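Local coordinates for protein carboxynorspermidine decarboxylase (Campylobacter jejuni subsp. jejuni 81116, PDB 3N29) that probably catalyses the pyridoxal-phosphate-dependent decarboxylation of carboxynorspermidine to norspermidine, a step of polyamine synthesis, at residues F201-E206 / E213-V218; G237-T242 / V266-G271; E303-D308 / N387-P392. All blocks are in the same frame, centred on the assembly; numbering follows the deposited sequence.

Contact 1: residues F201-E206 / E213-V218; sequences FHALCE and EAVLKV. With PLP (pyridoxal-5'-phosphate), chain C; NSD (N-(3-aminopropyl)propane-1,3-diamine), chain D.
Val215 of helix 209-223 packs against Phe201, Ala203 and Leu204 of the loop that leaves strand 198-200, a beta-alpha unit of the (beta/alpha)8 barrel in which loop and following helix pack on each other. The two methyls of Val215 divide the work. CG1, anti to the backbone N (chi1 177°), meets the Phe201 ring obliquely at CE1, 3.8 Å away, and also rests on the methyl of Ala203. CG2 turns to Leu204, 3.9 Å from its CD2; the Leu204 and Val215 side chains run past each other in opposite senses. Leu216, one residue on, comes at about a right angle to Phe201 and brings its CD2 to the ring edge, 3.8 Å from CZ, close to the ring plane. Together these side chains form a largely buried apolar seam. Phe201 is also met by the rings of Phe219 and Phe235. His202 points away from the helix, and Cys205, which belongs to the norspermidine pocket, lies beyond it on the active-site side. ND1 of His202 is hydrogen-bonded to Gly237 N. The imidazole lies flat against the cofactor, with PLP C3 3.5 Å above its plane and over its centre, and CE1 of His202 is 3.5 Å from PLP C4.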
loop_
_atom_site.group_PDB
_atom_site.type_symbol
_atom_site.label_atom_id
_atom_site.label_comp_id
_atom_site.label_asym_id
_atom_site.label_seq_id
_atom_site.Cartn_x
_atom_site.Cartn_y
_atom_site.Cartn_z
ATOM N N PHE A 201 -6.388 -26.746 0.604
ATOM C CA PHE A 201 -5.697 -26.086 -0.514
ATOM C C PHE A 201 -6.281 -24.702 -0.816
ATOM O O PHE A 201 -7.452 -24.433 -0.525
ATOM C CB PHE A 201 -5.569 -26.941 -1.788
ATOM C CG PHE A 201 -6.865 -27.235 -2.485
ATOM C CD1 PHE A 201 -7.407 -26.331 -3.404
ATOM C CD2 PHE A 201 -7.547 -28.416 -2.201
ATOM C CE1 PHE A 201 -8.650 -26.576 -4.001
ATOM C CE2 PHE A 201 -8.777 -28.721 -2.792
ATOM C CZ PHE A 201 -9.337 -27.803 -3.710
ATOM N N HIS A 202 -5.447 -23.860 -1.430
ATOM C CA HIS A 202 -5.887 -22.630 -2.048
ATOM C C HIS A 202 -5.064 -22.407 -3.291
ATOM O O HIS A 202 -3.846 -22.189 -3.241
ATOM C CB HIS A 202 -5.895 -21.430 -1.055
ATOM C CG HIS A 202 -6.167 -20.105 -1.700
ATOM N ND1 HIS A 202 -7.438 -19.654 -1.982
ATOM C CD2 HIS A 202 -5.318 -19.121 -2.115
ATOM C CE1 HIS A 202 -7.364 -18.463 -2.555
ATOM N NE2 HIS A 202 -6.084 -18.112 -2.644
ATOM N N ALA A 203 -5.739 -22.495 -4.420
ATOM C CA ALA A 203 -5.107 -22.664 -5.700
ATOM C C ALA A 203 -5.731 -21.808 -6.803
ATOM O O ALA A 203 -5.369 -21.971 -7.965
ATOM C CB ALA A 203 -5.164 -24.164 -6.089
ATOM N N LEU A 204 -6.656 -20.903 -6.467
ATOM C CA LEU A 204 -7.395 -20.154 -7.470
ATOM C C LEU A 204 -7.449 -18.653 -7.185
ATOM O O LEU A 204 -7.452 -18.224 -6.006
ATOM C CB LEU A 204 -8.846 -20.673 -7.599
ATOM C CG LEU A 204 -9.012 -22.159 -7.997
ATOM C CD1 LEU A 204 -10.479 -22.562 -7.935
ATOM C CD2 LEU A 204 -8.436 -22.418 -9.389
ATOM N N CYS A 205 -7.664 -17.908 -8.267
ATOM C CA CYS A 205 -7.885 -16.488 -8.172
ATOM C C CYS A 205 -8.863 -16.011 -9.253
ATOM O O CYS A 205 -8.604 -16.146 -10.462
ATOM C CB CYS A 205 -6.547 -15.729 -8.172
ATOM S SG CYS A 205 -6.983 -13.943 -7.996
ATOM N N GLU A 206 -10.030 -15.521 -8.822
ATOM C CA GLU A 206 -11.118 -15.049 -9.716
ATOM C C GLU A 206 -11.465 -16.102 -10.766
ATOM O O GLU A 206 -11.581 -15.800 -11.950
ATOM C CB GLU A 206 -10.796 -13.710 -10.405
ATOM C CG GLU A 206 -10.536 -12.565 -9.398
ATOM C CD GLU A 206 -10.368 -11.249 -10.079
ATOM O OE1 GLU A 206 -11.127 -10.317 -9.734
ATOM O OE2 GLU A 206 -9.520 -11.172 -11.021
ATOM N N GLU A 213 -12.831 -27.818 -10.539
ATOM C CA GLU A 213 -12.834 -29.207 -11.070
ATOM C C GLU A 213 -11.406 -29.697 -11.496
ATOM O O GLU A 213 -10.940 -30.722 -10.994
ATOM C CB GLU A 213 -13.861 -29.368 -12.186
ATOM C CG GLU A 213 -13.814 -30.706 -12.846
ATOM C CD GLU A 213 -14.979 -31.000 -13.711
ATOM O OE1 GLU A 213 -15.175 -30.301 -14.737
ATOM O OE2 GLU A 213 -15.698 -31.979 -13.356
ATOM N N ALA A 214 -10.694 -28.910 -12.313
ATOM C CA ALA A 214 -9.308 -29.241 -12.740
ATOM C C ALA A 214 -8.376 -29.363 -11.542
ATOM O O ALA A 214 -7.595 -30.300 -11.489
ATOM C CB ALA A 214 -8.760 -28.214 -13.705
ATOM N N VAL A 215 -8.491 -28.477 -10.561
ATOM C CA VAL A 215 -7.647 -28.566 -9.330
ATOM C C VAL A 215 -8.000 -29.797 -8.487
ATOM O O VAL A 215 -7.106 -30.514 -8.009
ATOM C CB VAL A 215 -7.649 -27.263 -8.423
ATOM C CG1 VAL A 215 -6.818 -27.507 -7.155
ATOM C CG2 VAL A 215 -7.023 -26.054 -9.175
ATOM N N LEU A 216 -9.295 -30.104 -8.367
ATOM C CA LEU A 216 -9.716 -31.281 -7.564
ATOM C C LEU A 216 -9.203 -32.532 -8.178
ATOM O O LEU A 216 -8.763 -33.454 -7.477
ATOM C CB LEU A 216 -11.246 -31.386 -7.432
ATOM C CG LEU A 216 -11.786 -30.410 -6.391
ATOM C CD1 LEU A 216 -13.333 -30.370 -6.473
ATOM C CD2 LEU A 216 -11.376 -30.749 -4.984
ATOM N N LYS A 217 -9.258 -32.597 -9.500
ATOM C CA LYS A 217 -8.689 -33.763 -10.169
ATOM C C LYS A 217 -7.223 -33.995 -9.792
ATOM O O LYS A 217 -6.830 -35.162 -9.506
ATOM C CB LYS A 217 -8.858 -33.683 -11.680
ATOM C CG LYS A 217 -10.331 -33.729 -12.129
ATOM C CD LYS A 217 -10.474 -33.932 -13.652
ATOM C CE LYS A 217 -11.860 -33.501 -14.085
ATOM N NZ LYS A 217 -12.297 -33.875 -15.451
ATOM N N VAL A 218 -6.422 -32.912 -9.786
ATOM C CA VAL A 218 -5.004 -33.007 -9.441
ATOM C C VAL A 218 -4.805 -33.293 -7.941
ATOM O O VAL A 218 -3.992 -34.114 -7.535
ATOM C CB VAL A 218 -4.234 -31.744 -9.877
ATOM C CG1 VAL A 218 -2.731 -31.869 -9.464
ATOM C CG2 VAL A 218 -4.387 -31.529 -11.358
HETATM N N1 PLP C . -8.009 -18.734 1.554
HETATM C C2 PLP C . -6.669 -18.469 1.505
HETATM C C2A PLP C . -5.693 -19.390 2.192
HETATM C C3 PLP C . -6.239 -17.282 0.834
HETATM O O3 PLP C . -4.877 -16.979 0.782
HETATM C C4 PLP C . -7.172 -16.419 0.227
HETATM C C4A PLP C . -6.692 -15.140 -0.444
HETATM C C5 PLP C . -8.536 -16.750 0.249
HETATM C C6 PLP C . -8.917 -17.926 0.929
HETATM C C5A PLP C . -9.582 -15.871 -0.396
HETATM O O4P PLP C . -9.294 -15.624 -1.749
HETATM P P PLP C . -10.272 -14.812 -2.681
HETATM O O1P PLP C . -10.526 -13.486 -1.989
HETATM O O2P PLP C . -11.591 -15.615 -2.790
HETATM O O3P PLP C . -9.673 -14.730 -4.011
HETATM C C1 NSD D . -7.892 -12.230 -4.703
HETATM N N1 NSD D . -8.980 -12.525 -5.589
HETATM C C2 NSD D . -6.584 -12.760 -5.186
HETATM N N2 NSD D . -4.922 -11.934 -3.681
HETATM C C3 NSD D . -5.582 -12.932 -4.101
HETATM N N3 NSD D . -4.997 -7.553 -3.595
HETATM C C4 NSD D . -5.001 -10.743 -4.108
HETATM C C5 NSD D . -4.115 -9.749 -3.411
HETATM C C6 NSD D . -4.042 -8.446 -4.167
#

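Contact 2: residues G237-T242 / V266-G271; sequences GGHHIT and VYLEPG. With PLP (pyridoxal-5'-phosphate), chain C.
Backbone packing brings the two segments together: CA of Gly237 sits 3.3 Å from the carbonyl O of Glu269, and the nearest CA pair is Gly237 with Pro270. Side-chain packing is slight. CD2 of Leu268 approaches the His239 ring obliquely, 4.2 Å from NE2, and the two side chains cross at about a right angle. That NE2 is hydrogen-bonded to the carbonyl of Phe235, while Gly237 O lies above one face of the imidazole, offset toward its rim. The polar interactions converge on the cofactor. Two backbone N-H groups, one from each segment, grip the same phosphate oxygen: Gly238 N gives a bond of 2.8 Å to PLP O2P, and Gly271 N gives one of 3.0 Å that is almost straight, at 178°. At the other end of PLP, with CG of Glu269 between backbone N and carbonyl carbon (chi1 48°) and the chain extended beyond it, the carboxylate reaches the pyridine nitrogen, OE1 lying 2.7 Å from N1. Thr96 and Asn234 hold OE2, and His200 binds OE1, so the carboxylate has its rotation fixed by several partners. Glycine-rich loops at the C-terminal ends of barrel strands that bind the phosphate, with an acidic residue at the pyridine nitrogen, are characteristic of the PLP site of the fold-type III basic amino acid decarboxylases, which share the (beta/alpha)8 barrel with alanine racemase.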
loop_
_atom_site.group_PDB
_atom_site.type_symbol
_atom_site.label_atom_id
_atom_site.label_comp_id
_atom_site.label_asym_id
_atom_site.label_seq_id
_atom_site.Cartn_x
_atom_site.Cartn_y
_atom_site.Cartn_z
ATOM N N GLY A 237 -10.105 -20.350 -1.414
ATOM C CA GLY A 237 -10.883 -19.297 -1.997
ATOM C C GLY A 237 -10.603 -19.208 -3.475
ATOM O O GLY A 237 -10.109 -20.156 -4.084
ATOM N N GLY A 238 -10.864 -18.032 -4.051
ATOM C CA GLY A 238 -10.701 -17.827 -5.465
ATOM C C GLY A 238 -11.832 -18.212 -6.382
ATOM O O GLY A 238 -11.686 -18.134 -7.592
ATOM N N HIS A 239 -12.935 -18.659 -5.796
ATOM C CA HIS A 239 -14.138 -19.116 -6.521
ATOM C C HIS A 239 -14.956 -17.843 -6.714
ATOM O O HIS A 239 -15.409 -17.237 -5.746
ATOM C CB HIS A 239 -14.912 -20.135 -5.672
ATOM C CG HIS A 239 -14.013 -21.141 -5.007
ATOM N ND1 HIS A 239 -13.250 -22.014 -5.726
ATOM C CD2 HIS A 239 -13.633 -21.298 -3.713
ATOM C CE1 HIS A 239 -12.469 -22.713 -4.913
ATOM N NE2 HIS A 239 -12.694 -22.306 -3.678
ATOM N N HIS A 240 -15.159 -17.458 -7.957
ATOM C CA HIS A 240 -15.782 -16.170 -8.284
ATOM C C HIS A 240 -17.286 -16.445 -8.353
ATOM O O HIS A 240 -17.942 -16.187 -9.373
ATOM C CB HIS A 240 -15.273 -15.767 -9.688
ATOM C CG HIS A 240 -15.055 -14.305 -9.879
ATOM N ND1 HIS A 240 -15.335 -13.369 -8.914
ATOM C CD2 HIS A 240 -14.495 -13.619 -10.912
ATOM C CE1 HIS A 240 -15.004 -12.169 -9.350
ATOM N NE2 HIS A 240 -14.484 -12.287 -10.555
ATOM N N ILE A 241 -17.812 -16.950 -7.263
ATOM C CA ILE A 241 -19.157 -17.495 -7.190
ATOM C C ILE A 241 -20.240 -16.484 -7.506
ATOM O O ILE A 241 -21.319 -16.832 -8.052
ATOM C CB ILE A 241 -19.388 -18.103 -5.782
ATOM C CG1 ILE A 241 -18.478 -19.320 -5.582
ATOM C CG2 ILE A 241 -20.889 -18.579 -5.605
ATOM C CD1 ILE A 241 -18.375 -19.816 -4.149
ATOM N N THR A 242 -19.990 -15.235 -7.157
ATOM C CA THR A 242 -21.004 -14.218 -7.281
ATOM C C THR A 242 -20.832 -13.366 -8.562
ATOM O O THR A 242 -21.613 -12.458 -8.810
ATOM C CB THR A 242 -20.994 -13.282 -6.072
ATOM O OG1 THR A 242 -19.686 -12.701 -5.933
ATOM C CG2 THR A 242 -21.371 -14.045 -4.829
ATOM N N VAL A 266 -16.798 -30.393 3.711
ATOM C CA VAL A 266 -16.042 -29.513 2.829
ATOM C C VAL A 266 -16.266 -28.093 3.326
ATOM O O VAL A 266 -17.372 -27.739 3.740
ATOM C CB VAL A 266 -16.575 -29.587 1.363
ATOM C CG1 VAL A 266 -15.928 -28.517 0.537
ATOM C CG2 VAL A 266 -16.267 -30.978 0.723
ATOM N N TYR A 267 -15.216 -27.294 3.280
ATOM C CA TYR A 267 -15.245 -25.863 3.579
ATOM C C TYR A 267 -14.842 -25.078 2.359
ATOM O O TYR A 267 -13.958 -25.506 1.573
ATOM C CB TYR A 267 -14.278 -25.536 4.725
ATOM C CG TYR A 267 -14.753 -26.034 6.035
ATOM C CD1 TYR A 267 -15.468 -25.201 6.887
ATOM C CD2 TYR A 267 -14.527 -27.355 6.428
ATOM C CE1 TYR A 267 -15.917 -25.627 8.093
ATOM C CE2 TYR A 267 -15.020 -27.817 7.645
ATOM C CZ TYR A 267 -15.713 -26.942 8.459
ATOM O OH TYR A 267 -16.204 -27.328 9.672
ATOM N N LEU A 268 -15.496 -23.929 2.144
ATOM C CA LEU A 268 -15.067 -22.992 1.086
ATOM C C LEU A 268 -14.765 -21.654 1.750
ATOM O O LEU A 268 -15.415 -21.312 2.735
ATOM C CB LEU A 268 -16.125 -22.795 0.020
ATOM C CG LEU A 268 -16.696 -23.951 -0.806
ATOM C CD1 LEU A 268 -17.887 -23.506 -1.589
ATOM C CD2 LEU A 268 -15.680 -24.526 -1.783
ATOM N N GLU A 269 -13.825 -20.877 1.209
ATOM C CA GLU A 269 -13.452 -19.693 1.922
ATOM C C GLU A 269 -13.204 -18.566 0.933
ATOM O O GLU A 269 -12.065 -18.011 0.836
ATOM C CB GLU A 269 -12.342 -19.958 2.945
ATOM C CG GLU A 269 -11.211 -20.707 2.438
ATOM C CD GLU A 269 -10.033 -20.933 3.443
ATOM O OE1 GLU A 269 -8.919 -20.819 2.944
ATOM O OE2 GLU A 269 -10.221 -21.150 4.681
ATOM N N PRO A 270 -14.282 -18.142 0.271
ATOM C CA PRO A 270 -14.216 -16.983 -0.566
ATOM C C PRO A 270 -13.985 -15.675 0.209
ATOM O O PRO A 270 -14.499 -15.493 1.329
ATOM C CB PRO A 270 -15.584 -16.957 -1.162
ATOM C CG PRO A 270 -16.456 -17.484 -0.154
ATOM C CD PRO A 270 -15.671 -18.636 0.352
ATOM N N GLY A 271 -13.206 -14.795 -0.397
ATOM C CA GLY A 271 -13.128 -13.408 0.061
ATOM C C GLY A 271 -13.770 -12.443 -0.963
ATOM O O GLY A 271 -14.829 -11.821 -0.723
HETATM N N1 PLP C . -8.009 -18.734 1.554
HETATM C C2 PLP C . -6.669 -18.469 1.505
HETATM C C2A PLP C . -5.693 -19.390 2.192
HETATM C C3 PLP C . -6.239 -17.282 0.834
HETATM O O3 PLP C . -4.877 -16.979 0.782
HETATM C C4 PLP C . -7.172 -16.419 0.227
HETATM C C4A PLP C . -6.692 -15.140 -0.444
HETATM C C5 PLP C . -8.536 -16.750 0.249
HETATM C C6 PLP C . -8.917 -17.926 0.929
HETATM C C5A PLP C . -9.582 -15.871 -0.396
HETATM O O4P PLP C . -9.294 -15.624 -1.749
HETATM P P PLP C . -10.272 -14.812 -2.681
HETATM O O1P PLP C . -10.526 -13.486 -1.989
HETATM O O2P PLP C . -11.591 -15.615 -2.790
HETATM O O3P PLP C . -9.673 -14.730 -4.011
#

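Contact 3: residues E303-D308 / N387-P392; sequences EAHMPD and NGIRLP. With NSD (N-(3-aminopropyl)propane-1,3-diamine), chain D.
The CG-CD edge of Pro392 stands over one face of the His305 ring: CD is 3.5 Å from the centroid, 11° off the ring normal, a CH-pi contact. CG of Pro392 adds to it beside ND1 and CG of the same ring. Other partners gather at the far end of the imidazole, where CE1 comes 3.4 Å from the carbonyl O of Arg390 and 3.6 Å from CG2 of Ile389, whose side chain crosses the histidine at about a right angle. In the ring plane, at the edge, a water lies 2.9 Å from NE2 and donates to the carbonyl O of Ile389, bridging the segments. Arg390 forms salt bridges with Glu125 and Asp124 of the second subunit, which places this loop at the dimer interface. Three residues beyond His305, Asp308 OD2 accepts hydrogen bonds from N3 of NSD, at 2.6 Å, and is also bonded to a glycerol, while its OD1 pairs with Lys382. For His305, Thr300 at ND1 and the water at NE2 satisfy both nitrogens of a buried ring, so with Pro392 covering one face its tilt and rotation are set from several directions.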
loop_
_atom_site.group_PDB
_atom_site.type_symbol
_atom_site.label_atom_id
_atom_site.label_comp_id
_atom_site.label_asym_id
_atom_site.label_seq_id
_atom_site.Cartn_x
_atom_site.Cartn_y
_atom_site.Cartn_z
ATOM N N GLU A 303 -2.860 5.398 -5.797
ATOM C CA GLU A 303 -1.780 4.756 -5.021
ATOM C C GLU A 303 -2.187 4.405 -3.562
ATOM O O GLU A 303 -1.903 3.314 -3.070
ATOM C CB GLU A 303 -0.599 5.688 -4.953
ATOM C CG GLU A 303 0.547 5.155 -4.049
ATOM C CD GLU A 303 1.698 4.536 -4.863
ATOM O OE1 GLU A 303 1.726 4.761 -6.119
ATOM O OE2 GLU A 303 2.550 3.857 -4.228
ATOM N N ALA A 304 -2.916 5.320 -2.912
ATOM C CA ALA A 304 -3.222 5.169 -1.486
ATOM C C ALA A 304 -4.555 4.488 -1.261
ATOM O O ALA A 304 -4.718 3.790 -0.219
ATOM C CB ALA A 304 -3.183 6.556 -0.831
ATOM N N HIS A 305 -5.516 4.676 -2.190
ATOM C CA HIS A 305 -6.934 4.265 -1.974
ATOM C C HIS A 305 -7.440 3.150 -2.888
ATOM O O HIS A 305 -8.407 2.474 -2.550
ATOM C CB HIS A 305 -7.867 5.507 -2.081
ATOM C CG HIS A 305 -7.527 6.630 -1.137
ATOM N ND1 HIS A 305 -7.928 7.916 -1.352
ATOM C CD2 HIS A 305 -6.757 6.668 -0.025
ATOM C CE1 HIS A 305 -7.451 8.712 -0.401
ATOM N NE2 HIS A 305 -6.744 7.970 0.430
ATOM N N MET A 306 -6.771 2.919 -4.056
ATOM C CA MET A 306 -7.094 1.803 -4.914
ATOM C C MET A 306 -5.759 1.154 -5.295
ATOM O O MET A 306 -5.444 1.080 -6.483
ATOM C CB MET A 306 -7.902 2.232 -6.188
ATOM C CG MET A 306 -9.367 2.864 -5.919
ATOM S SD MET A 306 -10.187 3.498 -7.420
ATOM C CE MET A 306 -9.522 5.142 -7.541
ATOM N N PRO A 307 -4.953 0.765 -4.340
ATOM C CA PRO A 307 -3.594 0.300 -4.590
ATOM C C PRO A 307 -3.472 -0.796 -5.646
ATOM O O PRO A 307 -2.540 -0.783 -6.367
ATOM C CB PRO A 307 -3.141 -0.199 -3.237
ATOM C CG PRO A 307 -4.275 -0.177 -2.400
ATOM C CD PRO A 307 -5.337 0.585 -2.947
ATOM N N ASP A 308 -4.405 -1.711 -5.708
ATOM C CA ASP A 308 -4.338 -2.751 -6.698
ATOM C C ASP A 308 -4.400 -2.244 -8.140
ATOM O O ASP A 308 -3.893 -2.882 -8.995
ATOM C CB ASP A 308 -5.331 -3.873 -6.459
ATOM C CG ASP A 308 -4.973 -4.742 -5.255
ATOM O OD1 ASP A 308 -3.853 -4.702 -4.742
ATOM O OD2 ASP A 308 -5.828 -5.452 -4.816
ATOM N N ASN A 387 1.603 10.156 1.951
ATOM C CA ASN A 387 1.571 11.603 1.675
ATOM C C ASN A 387 0.567 12.283 2.594
ATOM O O ASN A 387 0.184 13.410 2.362
ATOM C CB ASN A 387 1.238 11.876 0.207
ATOM C CG ASN A 387 1.960 13.065 -0.380
ATOM O OD1 ASN A 387 1.754 13.338 -1.568
ATOM N ND2 ASN A 387 2.819 13.806 0.441
ATOM N N GLY A 388 0.167 11.633 3.692
ATOM C CA GLY A 388 -0.790 12.245 4.544
ATOM C C GLY A 388 -2.140 12.512 3.885
ATOM O O GLY A 388 -2.884 13.375 4.354
ATOM N N ILE A 389 -2.493 11.767 2.826
ATOM C CA ILE A 389 -3.786 11.963 2.188
ATOM C C ILE A 389 -4.855 11.503 3.150
ATOM O O ILE A 389 -4.749 10.432 3.707
ATOM C CB ILE A 389 -3.884 11.226 0.842
ATOM C CG1 ILE A 389 -2.789 11.776 -0.067
ATOM C CG2 ILE A 389 -5.201 11.524 0.112
ATOM C CD1 ILE A 389 -2.676 13.321 -0.040
ATOM N N ARG A 390 -5.907 12.297 3.250
ATOM C CA ARG A 390 -7.050 11.952 4.045
ATOM C C ARG A 390 -7.678 10.668 3.546
ATOM O O ARG A 390 -8.018 10.545 2.402
ATOM C CB ARG A 390 -8.089 13.098 4.001
ATOM C CG ARG A 390 -9.299 12.926 4.947
ATOM C CD ARG A 390 -10.166 14.286 5.096
ATOM N NE ARG A 390 -9.545 15.527 4.548
ATOM C CZ ARG A 390 -10.178 16.725 4.457
ATOM N NH1 ARG A 390 -11.409 16.846 4.925
ATOM N NH2 ARG A 390 -9.593 17.812 3.920
ATOM N N LEU A 391 -7.828 9.726 4.431
ATOM C CA LEU A 391 -8.436 8.425 4.101
ATOM C C LEU A 391 -9.905 8.571 3.712
ATOM O O LEU A 391 -10.630 9.409 4.289
ATOM C CB LEU A 391 -8.399 7.551 5.368
ATOM C CG LEU A 391 -7.056 6.966 5.692
ATOM C CD1 LEU A 391 -6.966 6.508 7.188
ATOM C CD2 LEU A 391 -6.769 5.780 4.751
ATOM N N PRO A 392 -10.385 7.704 2.819
ATOM C CA PRO A 392 -11.850 7.694 2.572
ATOM C C PRO A 392 -12.525 7.120 3.786
ATOM O O PRO A 392 -12.027 6.132 4.314
ATOM C CB PRO A 392 -12.004 6.764 1.348
ATOM C CG PRO A 392 -10.565 6.798 0.716
ATOM C CD PRO A 392 -9.696 6.754 1.940
HETATM C C1 NSD D . -7.892 -12.230 -4.703
HETATM N N1 NSD D . -8.980 -12.525 -5.589
HETATM C C2 NSD D . -6.584 -12.760 -5.186
HETATM N N2 NSD D . -4.922 -11.934 -3.681
HETATM C C3 NSD D . -5.582 -12.932 -4.101
HETATM N N3 NSD D . -4.997 -7.553 -3.595
HETATM C C4 NSD D . -5.001 -10.743 -4.108
HETATM C C5 NSD D . -4.115 -9.749 -3.411
HETATM C C6 NSD D . -4.042 -8.446 -4.167
HETATM O O HOH W 1 -5.307 8.094 2.893
#

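Overall arrangement
All three contacts are largely buried, but they hold different elements. Contacts 1 and 2 belong to neighbouring parts of the beta/alpha barrel, with centres 11 Å apart; they touch directly, and both border PLP. Contact 1 is an apolar seam between a loop and its helix, whereas contact 2 is mostly backbone packing around the polar phosphate and pyridine ends of the cofactor. Contact 3 lies far off, its centre about 33 Å from that of contact 1 and 28 Å from that of contact 2, in the part of the chain that carries the mixed sheet and against the second subunit, and relies on a CH-pi contact and a bridging water. Contacts 1 and 3 nonetheless both touch the norspermidine, meeting it at different ends.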